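Local coordinates for putative peptidyl-arginine deiminase (Chlorobium tepidum, PDB 1XKN), which probably hydrolyses the guanidinium group of agmatine or of arginine in peptides, as a deiminase of the Porphyromonas-type family, at residues Ser50-Ile55 / Arg82-Arg87; Thr18-Pro23 / Glu42-Leu47; Trp94-Gly99 / Cys339-Glu344. All blocks are in the same frame, centred on the assembly; numbering follows the deposited sequence.

Interaction 1: residues Ser50-Ile55 / Arg82-Arg87; sequences SETVNI and RIVFHR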
# COMPACT_ATOMS: atom_id res chain seq x y z
N SER A 50 -4.43 -14.71 -8.80
CA SER A 50 -5.54 -14.36 -7.92
C SER A 50 -6.65 -13.50 -8.52
O SER A 50 -7.83 -13.74 -8.26
CB SER A 50 -4.97 -13.65 -6.69
OG SER A 50 -6.00 -13.09 -5.89
N GLU A 51 -6.27 -12.51 -9.31
CA GLU A 51 -7.26 -11.60 -9.86
C GLU A 51 -6.71 -10.82 -11.05
O GLU A 51 -5.57 -11.04 -11.48
CB GLU A 51 -7.69 -10.62 -8.76
CG GLU A 51 -6.56 -9.68 -8.30
CD GLU A 51 -6.52 -9.44 -6.80
OE1 GLU A 51 -6.32 -8.28 -6.38
OE2 GLU A 51 -6.66 -10.42 -6.03
N THR A 52 -7.53 -9.91 -11.56
CA THR A 52 -7.16 -9.06 -12.68
C THR A 52 -6.04 -8.13 -12.22
O THR A 52 -6.05 -7.65 -11.08
CB THR A 52 -8.35 -8.20 -13.14
OG1 THR A 52 -9.42 -9.05 -13.57
CG2 THR A 52 -7.94 -7.28 -14.28
N VAL A 53 -5.09 -7.88 -13.11
CA VAL A 53 -3.97 -6.99 -12.82
C VAL A 53 -3.98 -5.86 -13.85
O VAL A 53 -3.83 -6.10 -15.05
CB VAL A 53 -2.62 -7.74 -12.91
CG1 VAL A 53 -1.49 -6.83 -12.46
CG2 VAL A 53 -2.67 -9.00 -12.05
N ASN A 54 -4.17 -4.64 -13.37
CA ASN A 54 -4.18 -3.46 -14.24
C ASN A 54 -2.83 -2.79 -14.11
O ASN A 54 -2.44 -2.38 -13.02
CB ASN A 54 -5.30 -2.51 -13.81
CG ASN A 54 -6.68 -3.06 -14.10
OD1 ASN A 54 -7.50 -3.25 -13.20
ND2 ASN A 54 -6.95 -3.32 -15.37
N ILE A 55 -2.12 -2.67 -15.23
CA ILE A 55 -0.78 -2.08 -15.22
C ILE A 55 -0.67 -0.80 -16.03
O ILE A 55 -1.04 -0.76 -17.20
CB ILE A 55 0.26 -3.09 -15.75
CG1 ILE A 55 0.18 -4.39 -14.93
CG2 ILE A 55 1.66 -2.48 -15.68
CD1 ILE A 55 1.18 -5.45 -15.35
N ARG A 82 -5.73 -11.98 -17.77
CA ARG A 82 -5.98 -11.24 -16.54
C ARG A 82 -5.11 -10.01 -16.38
O ARG A 82 -5.39 -9.15 -15.54
CB ARG A 82 -5.79 -12.17 -15.34
CG ARG A 82 -6.69 -13.39 -15.36
CD ARG A 82 -6.41 -14.28 -14.17
NE ARG A 82 -7.22 -15.49 -14.18
CZ ARG A 82 -7.16 -16.44 -13.25
NH1 ARG A 82 -6.31 -16.31 -12.23
NH2 ARG A 82 -7.93 -17.51 -13.33
N ILE A 83 -4.05 -9.90 -17.18
CA ILE A 83 -3.18 -8.74 -17.09
C ILE A 83 -3.54 -7.74 -18.18
O ILE A 83 -3.31 -7.97 -19.36
CB ILE A 83 -1.70 -9.16 -17.19
CG1 ILE A 83 -1.36 -10.11 -16.03
CG2 ILE A 83 -0.80 -7.93 -17.16
CD1 ILE A 83 0.06 -10.60 -16.00
N VAL A 84 -4.13 -6.63 -17.75
CA VAL A 84 -4.58 -5.58 -18.65
C VAL A 84 -3.70 -4.33 -18.54
O VAL A 84 -3.51 -3.78 -17.45
CB VAL A 84 -6.04 -5.17 -18.34
CG1 VAL A 84 -6.53 -4.15 -19.34
CG2 VAL A 84 -6.93 -6.41 -18.34
N PHE A 85 -3.19 -3.87 -19.68
CA PHE A 85 -2.34 -2.68 -19.72
C PHE A 85 -3.11 -1.42 -20.04
O PHE A 85 -4.05 -1.44 -20.84
CB PHE A 85 -1.21 -2.86 -20.74
CG PHE A 85 -0.23 -3.93 -20.37
CD1 PHE A 85 -0.50 -5.26 -20.65
CD2 PHE A 85 0.94 -3.61 -19.68
CE1 PHE A 85 0.38 -6.27 -20.25
CE2 PHE A 85 1.82 -4.61 -19.27
CZ PHE A 85 1.54 -5.94 -19.55
N HIS A 86 -2.71 -0.32 -19.42
CA HIS A 86 -3.34 0.97 -19.64
C HIS A 86 -2.28 2.00 -19.95
O HIS A 86 -1.27 2.07 -19.25
CB HIS A 86 -4.13 1.41 -18.41
CG HIS A 86 -5.20 0.45 -18.00
ND1 HIS A 86 -4.93 -0.71 -17.30
CD2 HIS A 86 -6.53 0.45 -18.24
CE1 HIS A 86 -6.06 -1.38 -17.13
NE2 HIS A 86 -7.04 -0.70 -17.69
N ARG A 87 -2.50 2.78 -21.00
CA ARG A 87 -1.55 3.82 -21.36
C ARG A 87 -1.86 4.99 -20.45
O ARG A 87 -2.70 5.84 -20.76
CB ARG A 87 -1.73 4.23 -22.83
CG ARG A 87 -0.73 5.29 -23.26
CD ARG A 87 -0.92 5.72 -24.71
NE ARG A 87 -0.46 4.71 -25.66
CZ ARG A 87 -0.34 4.92 -26.97
NH1 ARG A 87 -0.64 6.11 -27.48
NH2 ARG A 87 0.10 3.95 -27.76

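Interaction 2: residues Thr18-Pro23 / Glu42-Leu47; sequences TWLSWP and ELAYQL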
# COMPACT_ATOMS: atom_id res chain seq x y z
N THR A 18 -5.98 -5.49 -9.01
CA THR A 18 -4.87 -4.86 -8.29
C THR A 18 -4.19 -4.00 -9.34
O THR A 18 -4.01 -4.43 -10.48
CB THR A 18 -3.83 -5.87 -7.76
OG1 THR A 18 -4.42 -6.68 -6.74
CG2 THR A 18 -2.63 -5.12 -7.18
N TRP A 19 -3.84 -2.78 -8.96
CA TRP A 19 -3.17 -1.86 -9.86
C TRP A 19 -1.67 -1.76 -9.60
O TRP A 19 -1.22 -1.86 -8.46
CB TRP A 19 -3.77 -0.46 -9.76
CG TRP A 19 -5.07 -0.34 -10.47
CD1 TRP A 19 -6.29 -0.75 -10.02
CD2 TRP A 19 -5.27 0.17 -11.79
NE1 TRP A 19 -7.24 -0.53 -10.99
CE2 TRP A 19 -6.64 0.03 -12.08
CE3 TRP A 19 -4.42 0.72 -12.76
CZ2 TRP A 19 -7.19 0.43 -13.31
CZ3 TRP A 19 -4.97 1.12 -13.98
CH2 TRP A 19 -6.34 0.97 -14.24
N LEU A 20 -0.92 -1.56 -10.68
CA LEU A 20 0.52 -1.42 -10.64
C LEU A 20 0.92 -0.34 -11.63
O LEU A 20 0.21 -0.09 -12.61
CB LEU A 20 1.21 -2.72 -11.06
CG LEU A 20 0.94 -4.00 -10.28
CD1 LEU A 20 1.63 -5.16 -10.99
CD2 LEU A 20 1.45 -3.86 -8.86
N SER A 21 2.06 0.30 -11.38
CA SER A 21 2.61 1.31 -12.28
C SER A 21 3.98 0.75 -12.65
O SER A 21 4.91 0.79 -11.84
CB SER A 21 2.75 2.66 -11.57
OG SER A 21 1.49 3.27 -11.33
N TRP A 22 4.08 0.20 -13.86
CA TRP A 22 5.33 -0.40 -14.33
C TRP A 22 6.51 0.54 -14.13
O TRP A 22 6.43 1.73 -14.44
CB TRP A 22 5.20 -0.79 -15.80
CG TRP A 22 6.18 -1.84 -16.20
CD1 TRP A 22 7.35 -1.66 -16.89
CD2 TRP A 22 6.13 -3.24 -15.88
NE1 TRP A 22 8.03 -2.84 -17.00
CE2 TRP A 22 7.30 -3.83 -16.40
CE3 TRP A 22 5.20 -4.04 -15.20
CZ2 TRP A 22 7.57 -5.20 -16.25
CZ3 TRP A 22 5.47 -5.40 -15.06
CH2 TRP A 22 6.65 -5.97 -15.58
N PRO A 23 7.64 0.02 -13.62
CA PRO A 23 8.84 0.81 -13.37
C PRO A 23 9.59 1.31 -14.61
O PRO A 23 9.68 0.61 -15.61
CB PRO A 23 9.70 -0.13 -12.54
CG PRO A 23 9.39 -1.45 -13.15
CD PRO A 23 7.87 -1.39 -13.26
N GLU A 42 7.43 -10.71 -11.61
CA GLU A 42 7.13 -11.76 -10.64
C GLU A 42 5.88 -11.39 -9.85
O GLU A 42 5.01 -12.22 -9.62
CB GLU A 42 8.32 -11.96 -9.69
CG GLU A 42 8.10 -13.06 -8.66
CD GLU A 42 9.32 -13.33 -7.81
OE1 GLU A 42 9.26 -14.23 -6.95
OE2 GLU A 42 10.35 -12.64 -8.00
N LEU A 43 5.81 -10.13 -9.43
CA LEU A 43 4.68 -9.62 -8.68
C LEU A 43 3.40 -9.70 -9.50
O LEU A 43 2.37 -10.18 -9.03
CB LEU A 43 4.94 -8.18 -8.25
CG LEU A 43 3.77 -7.37 -7.69
CD1 LEU A 43 3.19 -8.06 -6.47
CD2 LEU A 43 4.25 -5.97 -7.34
N ALA A 44 3.47 -9.22 -10.74
CA ALA A 44 2.31 -9.25 -11.63
C ALA A 44 1.84 -10.68 -11.85
O ALA A 44 0.64 -10.96 -11.86
CB ALA A 44 2.65 -8.59 -12.96
N TYR A 45 2.79 -11.60 -12.01
CA TYR A 45 2.45 -13.00 -12.21
C TYR A 45 1.71 -13.56 -11.00
O TYR A 45 0.64 -14.15 -11.14
CB TYR A 45 3.70 -13.85 -12.46
CG TYR A 45 3.43 -15.33 -12.43
CD1 TYR A 45 2.64 -15.94 -13.41
CD2 TYR A 45 3.92 -16.12 -11.39
CE1 TYR A 45 2.35 -17.31 -13.35
CE2 TYR A 45 3.63 -17.48 -11.32
CZ TYR A 45 2.85 -18.07 -12.30
OH TYR A 45 2.57 -19.41 -12.24
N GLN A 46 2.28 -13.37 -9.81
CA GLN A 46 1.63 -13.87 -8.61
C GLN A 46 0.23 -13.27 -8.49
O GLN A 46 -0.72 -13.97 -8.15
CB GLN A 46 2.45 -13.53 -7.36
CG GLN A 46 3.69 -14.38 -7.17
CD GLN A 46 3.38 -15.87 -7.15
OE1 GLN A 46 2.37 -16.30 -6.61
NE2 GLN A 46 4.27 -16.67 -7.74
N LEU A 47 0.10 -11.98 -8.77
CA LEU A 47 -1.21 -11.33 -8.68
C LEU A 47 -2.19 -11.89 -9.71
O LEU A 47 -3.38 -12.03 -9.42
CB LEU A 47 -1.08 -9.82 -8.88
CG LEU A 47 -0.37 -9.06 -7.76
CD1 LEU A 47 -0.12 -7.63 -8.21
CD2 LEU A 47 -1.21 -9.09 -6.50

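Interaction 3: residues Trp94-Gly99 / Cys339-Glu344; sequences WCRDHG and CVTHEE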
# COMPACT_ATOMS: atom_id res chain seq x y z
N TRP A 94 5.31 3.99 -7.37
CA TRP A 94 4.64 3.88 -6.07
C TRP A 94 3.13 4.04 -6.15
O TRP A 94 2.55 5.00 -5.62
CB TRP A 94 5.26 4.90 -5.12
CG TRP A 94 6.76 4.89 -5.19
CD1 TRP A 94 7.57 5.96 -5.47
CD2 TRP A 94 7.63 3.76 -5.02
NE1 TRP A 94 8.89 5.56 -5.48
CE2 TRP A 94 8.96 4.22 -5.21
CE3 TRP A 94 7.42 2.41 -4.72
CZ2 TRP A 94 10.07 3.38 -5.12
CZ3 TRP A 94 8.53 1.56 -4.63
CH2 TRP A 94 9.84 2.05 -4.83
N CYS A 95 2.50 3.08 -6.81
CA CYS A 95 1.05 3.07 -7.02
C CYS A 95 0.26 3.13 -5.71
O CYS A 95 -0.87 3.60 -5.68
CB CYS A 95 0.66 1.83 -7.82
SG CYS A 95 -0.95 1.96 -8.64
N ARG A 96 0.85 2.63 -4.63
CA ARG A 96 0.17 2.66 -3.33
C ARG A 96 -0.06 4.10 -2.89
O ARG A 96 -1.13 4.43 -2.36
CB ARG A 96 1.03 1.94 -2.28
CG ARG A 96 0.52 2.10 -0.84
CD ARG A 96 -0.86 1.49 -0.68
NE ARG A 96 -0.88 0.10 -1.14
CZ ARG A 96 -1.97 -0.65 -1.19
NH1 ARG A 96 -1.90 -1.90 -1.64
NH2 ARG A 96 -3.14 -0.16 -0.79
N ASP A 97 0.93 4.94 -3.13
CA ASP A 97 0.87 6.34 -2.71
C ASP A 97 0.21 7.32 -3.68
O ASP A 97 -0.46 8.26 -3.23
CB ASP A 97 2.28 6.81 -2.36
CG ASP A 97 2.88 6.03 -1.20
OD1 ASP A 97 4.10 6.12 -0.99
OD2 ASP A 97 2.12 5.33 -0.50
N HIS A 98 0.37 7.12 -4.98
CA HIS A 98 -0.22 8.03 -5.97
C HIS A 98 -1.44 7.40 -6.65
O HIS A 98 -2.21 8.09 -7.32
CB HIS A 98 0.83 8.44 -7.02
CG HIS A 98 1.24 7.33 -7.95
ND1 HIS A 98 2.56 6.96 -8.13
CD2 HIS A 98 0.52 6.54 -8.78
CE1 HIS A 98 2.62 5.99 -9.03
NE2 HIS A 98 1.40 5.72 -9.44
N GLY A 99 -1.61 6.10 -6.44
CA GLY A 99 -2.69 5.34 -7.05
C GLY A 99 -4.13 5.60 -6.65
O GLY A 99 -4.40 6.34 -5.71
N CYS A 339 3.99 -0.92 -1.33
CA CYS A 339 4.21 0.39 -1.94
C CYS A 339 3.94 0.44 -3.44
O CYS A 339 3.56 1.48 -3.96
CB CYS A 339 5.65 0.85 -1.68
SG CYS A 339 6.04 1.17 0.05
N VAL A 340 4.15 -0.68 -4.13
CA VAL A 340 3.95 -0.68 -5.58
C VAL A 340 2.58 -1.19 -6.04
O VAL A 340 2.33 -1.33 -7.23
CB VAL A 340 5.06 -1.49 -6.29
CG1 VAL A 340 6.41 -0.87 -5.99
CG2 VAL A 340 5.03 -2.95 -5.85
N THR A 341 1.70 -1.44 -5.09
CA THR A 341 0.37 -1.96 -5.41
C THR A 341 -0.76 -1.10 -4.86
O THR A 341 -0.55 -0.27 -3.98
CB THR A 341 0.17 -3.36 -4.80
OG1 THR A 341 0.36 -3.27 -3.37
CG2 THR A 341 1.18 -4.34 -5.36
N HIS A 342 -1.95 -1.30 -5.41
CA HIS A 342 -3.14 -0.65 -4.89
C HIS A 342 -4.32 -1.46 -5.35
O HIS A 342 -4.55 -1.65 -6.54
CB HIS A 342 -3.32 0.80 -5.33
CG HIS A 342 -4.15 1.60 -4.38
ND1 HIS A 342 -5.44 1.24 -4.05
CD2 HIS A 342 -3.84 2.66 -3.60
CE1 HIS A 342 -5.89 2.05 -3.10
NE2 HIS A 342 -4.94 2.92 -2.81
N GLU A 343 -5.06 -1.97 -4.38
CA GLU A 343 -6.20 -2.78 -4.68
C GLU A 343 -7.35 -1.96 -5.24
O GLU A 343 -7.41 -0.74 -5.08
CB GLU A 343 -6.68 -3.51 -3.42
CG GLU A 343 -7.32 -2.61 -2.35
CD GLU A 343 -6.31 -1.89 -1.47
OE1 GLU A 343 -5.09 -1.96 -1.74
OE2 GLU A 343 -6.74 -1.24 -0.49
N GLU A 344 -8.24 -2.65 -5.94
CA GLU A 344 -9.45 -2.05 -6.46
C GLU A 344 -10.52 -2.93 -5.85
O GLU A 344 -10.70 -4.08 -6.26
CB GLU A 344 -9.56 -2.14 -7.98
CG GLU A 344 -10.96 -1.71 -8.44
CD GLU A 344 -11.21 -1.82 -9.93
OE1 GLU A 344 -12.37 -1.61 -10.34
OE2 GLU A 344 -10.26 -2.11 -10.68

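Interaction 1: residues Ser50-Ile55 / Arg82-Arg87
V53 and I55 pair with I83 and F85 in parallel register, two adjacent strands of the sheet whose short axes run 4.7 Å apart. Four backbone bonds alternate between the strands: V53 N to R82 O, V84 N to V53 O, I55 N to V84 O and H86 N to I55 O, with N-H...O angles of 156° to 174°.

The tight side is the apolar face covered by helices 36-50 and 60-73. Here the I55 CD1 methyl meets I83 CG2 at 3.7 Å, the two side chains crossing at a slant. I55 also lies alongside F85, its CB 4.0 Å from F85 CD2; F85 CG sits anti to the carbonyl carbon (chi1 -66°), which lays the ring beside this isoleucine. V53 CB reaches I83 CG1 at 4.1 Å.

On the other face N54 is buried beside W19, its OD1 hydrogen-bonded to S17 OG of strand 15-21. Looseness is confined to the partly exposed T52-V84 end, where T52 CG2 and V84 CG2 stay 4.3 Å apart. The chemistry thus divides the work: backbone bonds fix the register of this beta-alpha-beta unit, while I83 and F85 pack against helix 60-73 and V53 against helix 36-50.

Interaction 2: residues Thr18-Pro23 / Glu42-Leu47
L20 of strand 15-21 packs against L43, A44 and L47 of helix 36-50, the strand-to-helix interface of a beta-alpha-beta unit completed by strand 52-57. The short axes lie 10.4 Å apart and their directions differ by 167°, so the helix runs back nearly antiparallel to the strand it covers, consistent with the crossover of such a unit.

The closest pairs are all methyl against methyl. L20 splits its two methyls among three helix residues: CD2 meets L43 CD2 at 3.8 Å, while CD1 lies 4.1 Å from A44 CB and the same distance from L47 CD1. L20 and L47 approach tip to tip, whereas L20 and L43 cross at a slant. Two residues earlier in the strand, T18 presents its methyl to the helix: T18 CG2 is 3.7 Å from L47 CD1, and the two side chains stand roughly at right angles.

The helix leucines, one turn apart, differ in their first torsion. L43 carries CG anti to the backbone N (chi1 168°) and reaches L20; in L47 CG is anti to the carbonyl carbon (chi1 -69°), and its CD1 is shared by T18 CG2 and the L20 methyls.

In the second shell, V53 of the adjoining strand touches both L20 and L47. L70 of helix 60-73 backs A44, and V340 packs on L43, which extends the hydrophobic layer to that helix and to V340. The strand itself is held by backbone bonds of T18 and L20 to N54. The polar branch of T18 is engaged as well: OG1 bonds to E51 and to the hydroxyl of Y290, while lying 4.0 Å from L47 CD2.

Interaction 3: residues Trp94-Gly99 / Cys339-Glu344
A buried, arginine-centred polar contact joins the short helix 95-98 to the segment leading into edge strand 342-345, about 5 Å from the chain's centre (centre to centre). R96 carries most of it. Its backbone N donates to C339 O at 3.0 Å, approaching from above the carbonyl plane, 46° out of it.

The side chain, bent at chi2 (62°) and chi3, curls back over this segment. R96 NH2 meets E343 OE1 on the syn side at 2.8 Å in a salt bridge, close to the guanidinium plane. R96 NH1 donates to T341 OG1 at 3.2 Å and makes a weak bond to the same E343 oxygen, while NE bonds to H338 O outside the two segments. T341 OG1 is also hydrogen-bonded to I337 O. Three differently placed acceptor groups thus fix the rotation of the guanidinium. It also lies flat on the H342 imidazole, centres 4.7 Å apart and planes at 24°. H342 is oriented in turn by its own ND1, which donates to E343 O at 3.0 Å.

Beside this polar cluster, W94 CZ3 touches V340 CG1 at 3.5 Å and CE3 lies 3.8 Å from C339 CB. A buried arginine-glutamate salt bridge, supported by hydrogen bonds and the stack on H342, thus joins the N-terminal region to the C-terminal strand, consistent with the pentein fold of guanidine-modifying enzymes.

How the interactions relate
From the N terminus, strand 15-21 leads into helix 36-50, and interaction 2 closes that first short loop. The chain then enters strand 52-57, crosses through helix 60-73 and returns as strand 83-87, where interaction 1 closes the second. The 240-residue gap spanned by interaction 3 follows, bringing the C-terminal segment back to helix 95-98. All three stand in series, without nesting or crossing. They converge on one mixed sheet ordered 83-87, 52-57, 15-21, 342-345: strands 52-57 and 15-21, neighbours in it, join interactions 1 and 2, and W19 N to H342 O joins 2 and 3, linking the early units to the chain's end.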